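Local coordinates for protein bacterial regulatory proteins, TetR family (Nitrosomonas europaea, PDB 3NI7) that probably binds DNA as a transcriptional regulator of the TetR family, through a helix-turn-helix domain near its N-terminus, at residues A11-H22 and Y31-V39. Numbering follows the deposited sequence.
Sequences AIVDTAVELAAH and YDIAARLAV
Ile33 sits as a knob in a hole of helix 11-22 formed by Ile12, Thr15, Ala16 and Leu19. The contact belongs to the three-helix DNA-binding domain of the TetR family. Helix 11-22 packs here on helix 31-36, the first helix of the predicted helix-turn-helix. The two axes approach to 9.5 Å at 107°, so they run nearly crosswise.

The branches of Ile33 divide the work. Its CG1 lies beside the backbone N, anti to the carbonyl carbon (chi1 -62°), and carries CD1 to within 3.6 Å of Ala16 CB. Its CG2 meets the methyl CG2 of Thr15. Small Ala16 lets the backbones come close, with its CA 5.9 Å from the CA of Ile33. Ile12 crosses Ile33 at about a right angle and also touches Ile44 and Leu54, joining the contact to helices 41-47 and 51-69.

Leu19 forks between two partners. Its CD1 lies on Ile33 CG1, and its CD2 lies along the aliphatic chain of Arg36, which runs past it in the opposite direction. Arg36 is bent at chi2 and spans the outer side of helix 11-22. Its NH1 forms a salt bridge to Glu18 OE1 at 3.5 Å, the hydrogen bond in it weak, with the carboxylate and guanidinium planes 69° apart. NH2 comes to the edge of the His22 ring.

Leu37 closes the other end, within the Schellman motif whose positive-phi residue is Ala38. Its CG and CD1 rest against the hydroxyl oxygen OG1 of Thr15. A serine in place of Thr15 would probably leave Ile33 CG2 and Arg36 CB without the methyl they pack on. Thr15 OG1 turns back to its own helix and donates to Ala11 O at 2.7 Å, on the opposite face of that carbonyl plane from Thr15 N.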
# COMPACT_ATOMS: atom_id res chain seq x y z
N ALA A 11 2.58 -30.27 -3.52
CA ALA A 11 3.59 -30.58 -4.50
C ALA A 11 3.39 -29.77 -5.78
O ALA A 11 4.36 -29.36 -6.44
CB ALA A 11 3.57 -32.00 -4.78
N ILE A 12 2.14 -29.51 -6.11
CA ILE A 12 1.83 -28.65 -7.24
C ILE A 12 2.38 -27.26 -6.94
O ILE A 12 3.18 -26.72 -7.68
CB ILE A 12 0.27 -28.58 -7.54
CG1 ILE A 12 -0.25 -29.93 -8.01
CG2 ILE A 12 -0.05 -27.52 -8.60
CD1 ILE A 12 -1.72 -30.14 -7.65
N VAL A 13 1.98 -26.69 -5.82
CA VAL A 13 2.41 -25.35 -5.49
C VAL A 13 3.93 -25.26 -5.50
O VAL A 13 4.50 -24.42 -6.19
CB VAL A 13 1.88 -24.87 -4.13
CG1 VAL A 13 2.45 -23.56 -3.82
CG2 VAL A 13 0.36 -24.75 -4.14
N ASP A 14 4.57 -26.17 -4.78
CA ASP A 14 6.04 -26.19 -4.77
C ASP A 14 6.54 -26.16 -6.18
O ASP A 14 7.44 -25.39 -6.50
CB ASP A 14 6.56 -27.45 -4.10
CG ASP A 14 6.24 -27.49 -2.64
OD1 ASP A 14 5.81 -26.46 -2.07
OD2 ASP A 14 6.39 -28.56 -2.03
N THR A 15 5.96 -27.00 -7.01
CA THR A 15 6.45 -27.18 -8.36
C THR A 15 6.29 -25.90 -9.12
O THR A 15 7.22 -25.43 -9.79
CB THR A 15 5.68 -28.31 -9.05
OG1 THR A 15 6.15 -29.55 -8.50
CG2 THR A 15 5.88 -28.28 -10.58
N ALA A 16 5.10 -25.35 -9.01
CA ALA A 16 4.74 -24.11 -9.68
C ALA A 16 5.77 -23.04 -9.33
O ALA A 16 6.19 -22.20 -10.15
CB ALA A 16 3.40 -23.67 -9.20
N VAL A 17 6.14 -23.06 -8.07
CA VAL A 17 6.91 -21.98 -7.52
C VAL A 17 8.40 -22.10 -7.93
O VAL A 17 9.01 -21.14 -8.44
CB VAL A 17 6.64 -21.92 -6.04
CG1 VAL A 17 7.88 -22.06 -5.25
CG2 VAL A 17 5.91 -20.67 -5.77
N GLU A 18 8.95 -23.30 -7.78
CA GLU A 18 10.25 -23.60 -8.38
C GLU A 18 10.33 -23.23 -9.86
O GLU A 18 11.18 -22.46 -10.26
CB GLU A 18 10.60 -25.05 -8.14
CG GLU A 18 11.16 -25.19 -6.73
CD GLU A 18 10.93 -26.52 -6.07
OE1 GLU A 18 11.68 -27.50 -6.42
OE2 GLU A 18 10.01 -26.57 -5.19
N LEU A 19 9.39 -23.71 -10.67
CA LEU A 19 9.41 -23.37 -12.10
C LEU A 19 9.54 -21.88 -12.34
O LEU A 19 10.31 -21.43 -13.18
CB LEU A 19 8.12 -23.80 -12.80
CG LEU A 19 7.63 -25.25 -13.00
CD1 LEU A 19 6.23 -25.30 -13.61
CD2 LEU A 19 8.63 -26.04 -13.85
N ALA A 20 8.77 -21.11 -11.58
CA ALA A 20 8.77 -19.65 -11.69
C ALA A 20 10.16 -19.10 -11.40
O ALA A 20 10.69 -18.24 -12.12
CB ALA A 20 7.78 -19.02 -10.70
N ALA A 21 10.75 -19.61 -10.34
CA ALA A 21 12.08 -19.20 -9.98
C ALA A 21 13.00 -19.27 -11.19
O ALA A 21 13.54 -18.27 -11.63
CB ALA A 21 12.62 -20.07 -8.88
N HIS A 22 13.13 -20.45 -11.78
CA HIS A 22 14.11 -20.64 -12.87
C HIS A 22 13.78 -19.80 -14.08
O HIS A 22 14.66 -19.44 -14.85
CB HIS A 22 14.17 -22.08 -13.37
CG HIS A 22 14.47 -23.07 -12.30
ND1 HIS A 22 15.61 -23.01 -11.53
CD2 HIS A 22 13.79 -24.16 -11.88
CE1 HIS A 22 15.61 -24.02 -10.67
NE2 HIS A 22 14.51 -24.73 -10.87
N TYR A 31 0.53 -27.01 -17.80
CA TYR A 31 1.04 -28.18 -18.50
C TYR A 31 2.48 -28.44 -18.08
O TYR A 31 2.89 -29.58 -17.89
CB TYR A 31 0.96 -27.98 -20.01
N ASP A 32 3.24 -27.36 -17.94
CA ASP A 32 4.63 -27.46 -17.52
C ASP A 32 4.72 -28.05 -16.12
O ASP A 32 5.60 -28.86 -15.84
CB ASP A 32 5.30 -26.08 -17.56
CG ASP A 32 5.61 -25.62 -18.97
OD1 ASP A 32 6.00 -26.46 -19.80
OD2 ASP A 32 5.45 -24.41 -19.24
N ILE A 33 3.80 -27.65 -15.25
CA ILE A 33 3.79 -28.15 -13.88
C ILE A 33 3.58 -29.65 -13.96
O ILE A 33 4.25 -30.44 -13.28
CB ILE A 33 2.65 -27.52 -13.03
CG1 ILE A 33 2.82 -26.00 -12.90
CG2 ILE A 33 2.64 -28.12 -11.66
CD1 ILE A 33 1.85 -25.37 -12.02
N ALA A 34 2.61 -29.99 -14.81
CA ALA A 34 2.24 -31.40 -15.13
C ALA A 34 3.50 -32.13 -15.57
O ALA A 34 3.81 -33.23 -15.09
CB ALA A 34 1.16 -31.45 -16.22
N ALA A 35 4.21 -31.48 -16.50
CA ALA A 35 5.35 -32.09 -17.14
C ALA A 35 6.38 -32.28 -16.03
O ALA A 35 6.79 -33.42 -15.81
CB ALA A 35 5.86 -31.22 -18.27
N ARG A 36 6.63 -31.26 -15.25
CA ARG A 36 7.58 -31.33 -14.20
C ARG A 36 7.26 -32.39 -13.19
O ARG A 36 8.14 -32.96 -12.62
CB ARG A 36 7.55 -30.03 -13.46
CG ARG A 36 8.89 -29.41 -13.29
CD ARG A 36 9.30 -29.44 -11.89
NE ARG A 36 10.30 -28.43 -11.75
CZ ARG A 36 10.70 -27.87 -10.63
NH1 ARG A 36 10.17 -28.23 -9.47
NH2 ARG A 36 11.65 -26.97 -10.70
N LEU A 37 6.01 -32.61 -12.90
CA LEU A 37 5.70 -33.59 -11.89
C LEU A 37 5.53 -34.96 -12.45
O LEU A 37 5.19 -35.89 -11.67
CB LEU A 37 4.41 -33.22 -11.25
CG LEU A 37 4.58 -32.34 -10.05
CD1 LEU A 37 3.37 -31.47 -9.96
CD2 LEU A 37 4.75 -33.28 -8.85
N ALA A 38 5.68 -35.09 -13.78
CA ALA A 38 5.44 -36.33 -14.52
C ALA A 38 3.99 -36.80 -14.30
O ALA A 38 3.77 -37.99 -14.07
CB ALA A 38 6.43 -37.40 -14.11
N VAL A 39 3.02 -35.88 -14.36
CA VAL A 39 1.59 -36.26 -14.39
C VAL A 39 0.84 -35.52 -15.50
O VAL A 39 1.40 -34.62 -16.14
CB VAL A 39 0.87 -35.94 -13.07
CG1 VAL A 39 1.52 -36.68 -11.92
CG2 VAL A 39 0.83 -34.42 -12.84